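Local coordinates for protein O-methyltransferase family 2 (Planctopirus limnophila, PDB 5I2H) that probably transfers a methyl group from S-adenosyl-L-methionine to a hydroxyl of a small-molecule acceptor, and binds the flavone apigenin, at residues G167-V172 with G205-Y210. Numbering follows the deposited sequence. Where two conformers were deposited one is given.
With AGI (5,7-dihydroxy-2-(4-hydroxyphenyl)-4H-chromen-4-one), chain C.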
loop_
_atom_site.group_PDB
_atom_site.type_symbol
_atom_site.label_atom_id
_atom_site.label_comp_id
_atom_site.label_asym_id
_atom_site.label_seq_id
_atom_site.Cartn_x
_atom_site.Cartn_y
_atom_site.Cartn_z
ATOM N N GLY A 167 -16.783 13.187 2.764
ATOM C CA GLY A 167 -15.969 13.533 1.601
ATOM C C GLY A 167 -16.105 12.507 0.484
ATOM O O GLY A 167 -16.207 12.861 -0.699
ATOM N N ARG A 168 -16.143 11.221 0.844
ATOM C CA ARG A 168 -16.388 10.216 -0.186
ATOM C C ARG A 168 -17.770 10.397 -0.804
ATOM O O ARG A 168 -17.921 10.347 -2.026
ATOM C CB ARG A 168 -16.230 8.788 0.360
ATOM C CG ARG A 168 -16.514 7.731 -0.747
ATOM C CD ARG A 168 -16.242 6.298 -0.291
ATOM N NE ARG A 168 -17.099 5.959 0.861
ATOM C CZ ARG A 168 -16.798 5.058 1.789
ATOM N NH1 ARG A 168 -15.652 4.379 1.702
ATOM N NH2 ARG A 168 -17.643 4.840 2.800
ATOM N N ALA A 169 -18.790 10.650 0.022
ATOM C CA ALA A 169 -20.137 10.818 -0.511
ATOM C C ALA A 169 -20.233 12.003 -1.469
ATOM O O ALA A 169 -20.928 11.912 -2.496
ATOM C CB ALA A 169 -21.131 10.968 0.636
ATOM N N TRP A 170 -19.571 13.132 -1.161
ATOM C CA TRP A 170 -19.656 14.248 -2.108
ATOM C C TRP A 170 -19.044 13.868 -3.453
ATOM O O TRP A 170 -19.458 14.389 -4.493
ATOM C CB TRP A 170 -18.959 15.510 -1.583
ATOM C CG TRP A 170 -19.632 16.156 -0.408
ATOM C CD1 TRP A 170 -19.087 16.340 0.848
ATOM C CD2 TRP A 170 -20.960 16.737 -0.356
ATOM N NE1 TRP A 170 -20.005 16.950 1.668
ATOM C CE2 TRP A 170 -21.149 17.222 0.961
ATOM C CE3 TRP A 170 -22.012 16.877 -1.289
ATOM C CZ2 TRP A 170 -22.348 17.855 1.366
ATOM C CZ3 TRP A 170 -23.184 17.517 -0.892
ATOM C CH2 TRP A 170 -23.346 17.981 0.422
ATOM N N ASN A 171 -18.057 12.965 -3.457
ATOM C CA ASN A 171 -17.473 12.537 -4.722
ATOM C C ASN A 171 -18.335 11.534 -5.474
ATOM O O ASN A 171 -18.250 11.477 -6.702
ATOM C CB ASN A 171 -16.094 11.915 -4.502
ATOM C CG ASN A 171 -15.021 12.973 -4.343
ATOM O OD1 ASN A 171 -14.449 13.437 -5.346
ATOM N ND2 ASN A 171 -14.769 13.413 -3.089
ATOM N N VAL A 172 -19.121 10.714 -4.784
ATOM C CA VAL A 172 -19.831 9.610 -5.429
ATOM C C VAL A 172 -21.315 9.932 -5.623
ATOM O O VAL A 172 -21.930 9.457 -6.582
ATOM C CB VAL A 172 -19.675 8.307 -4.623
ATOM C CG1 VAL A 172 -20.418 7.132 -5.344
ATOM C CG2 VAL A 172 -18.168 7.975 -4.428
ATOM N N GLY A 205 -27.463 5.880 6.575
ATOM C CA GLY A 205 -26.710 6.569 5.549
ATOM C C GLY A 205 -26.502 8.023 5.907
ATOM O O GLY A 205 -26.354 8.871 5.030
ATOM N N GLY A 206 -26.491 8.306 7.211
ATOM C CA GLY A 206 -26.113 9.601 7.728
ATOM C C GLY A 206 -24.996 10.331 7.006
ATOM O O GLY A 206 -24.034 9.729 6.520
ATOM N N SER A 207 -25.080 11.657 7.087
ATOM C CA SER A 207 -24.692 12.604 6.054
ATOM C C SER A 207 -25.930 12.733 5.177
ATOM O O SER A 207 -26.364 13.858 4.923
ATOM C CB SER A 207 -23.445 12.183 5.252
ATOM O OG SER A 207 -23.794 11.527 4.025
ATOM N N GLY A 208 -26.546 11.606 4.754
ATOM C CA GLY A 208 -27.715 11.700 3.894
ATOM C C GLY A 208 -27.433 12.333 2.537
ATOM O O GLY A 208 -28.362 12.685 1.787
ATOM N N ILE A 209 -26.150 12.476 2.209
ATOM C CA ILE A 209 -25.742 13.194 1.003
ATOM C C ILE A 209 -26.272 12.505 -0.246
ATOM O O ILE A 209 -26.653 13.180 -1.217
ATOM C CB ILE A 209 -24.215 13.328 0.994
ATOM C CG1 ILE A 209 -23.805 14.386 2.037
ATOM C CG2 ILE A 209 -23.681 13.730 -0.382
ATOM C CD1 ILE A 209 -22.317 14.325 2.371
ATOM N N TYR A 210 -26.296 11.158 -0.262
ATOM C CA TYR A 210 -26.805 10.484 -1.453
ATOM C C TYR A 210 -28.262 10.842 -1.696
ATOM O O TYR A 210 -28.675 11.048 -2.847
ATOM C CB TYR A 210 -26.634 8.969 -1.351
ATOM C CG TYR A 210 -25.172 8.559 -1.417
ATOM C CD1 TYR A 210 -24.534 8.356 -2.632
ATOM C CD2 TYR A 210 -24.420 8.379 -0.256
ATOM C CE1 TYR A 210 -23.191 7.998 -2.689
ATOM C CE2 TYR A 210 -23.075 8.012 -0.307
ATOM C CZ TYR A 210 -22.470 7.810 -1.529
ATOM O OH TYR A 210 -21.133 7.455 -1.598
HETATM C CAG AGI C . -14.211 4.111 10.915
HETATM C CAE AGI C . -13.421 4.457 12.008
HETATM C CAM AGI C . -13.829 4.075 13.283
HETATM O OAB AGI C . -13.038 4.420 14.340
HETATM C CAF AGI C . -15.021 3.353 13.466
HETATM C CAH AGI C . -15.814 3.004 12.366
HETATM C CAP AGI C . -15.398 3.391 11.091
HETATM C CAQ AGI C . -16.144 3.085 9.840
HETATM O OAL AGI C . -15.400 3.322 8.708
HETATM C CAJ AGI C . -17.467 2.610 9.786
HETATM C CAR AGI C . -18.065 2.353 8.537
HETATM O OAA AGI C . -19.251 1.947 8.469
HETATM C CAT AGI C . -17.266 2.609 7.280
HETATM C CAS AGI C . -15.881 3.107 7.447
HETATM C CAK AGI C . -15.074 3.360 6.352
HETATM C CAN AGI C . -15.561 3.150 5.077
HETATM O OAC AGI C . -14.730 3.434 4.047
HETATM C CAI AGI C . -16.864 2.687 4.838
HETATM C CAO AGI C . -17.742 2.405 5.871
HETATM O OAD AGI C . -18.975 1.961 5.567
HETATM O O HOH W 1 -19.791 7.293 0.831
#
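The CA atoms of Ala169 and Ile209 come within 6.3 Å of each other where helix 154-179 packs against the start of helix 209-217. The latter helix follows the first strand of the Rossmann-like methyltransferase fold; the glycine-rich loop between them, Gly205 to Gly208, is consistent with the S-adenosylmethionine-binding motif of this superfamily. Ala169 points its methyl into the junction, where CB lies 3.9 Å from CG2 of Ile209 and 3.7 Å from CE2 of Tyr210. Ile209 then crosses Trp170 at about a right angle. With CG1 anti to its carbonyl carbon (chi1 -74°) and the chain running on extended at chi2, the terminal CD1 is laid over one face of the indole, 3.7 Å from the centroid of the five-membered ring and 23° off its normal, a CH-pi contact, while CG2 meets the six-membered ring near CE3. Beside this, Tyr210 brings its phenol end to Val172, whose CG1 sits at the ring edge, 3.9 Å from CE1. No direct hydrogen bond joins the two segments; their polar link is one water, 2.8 Å from Tyr210 OH, in the plane of that ring, and accepting from Arg168 NE. In the given conformer of Ser207, an ST turn ties loop to helix start, OG receiving the N-H of Ile209 almost straight (171°). Arg168 carries the contact to the apigenin pocket: its chain, extended until it bends at chi3, presents the guanidinium edge to the flavone, and NH1, also hydrogen-bonded to Tyr317 OH, donates to AGI OAC at 2.7 Å.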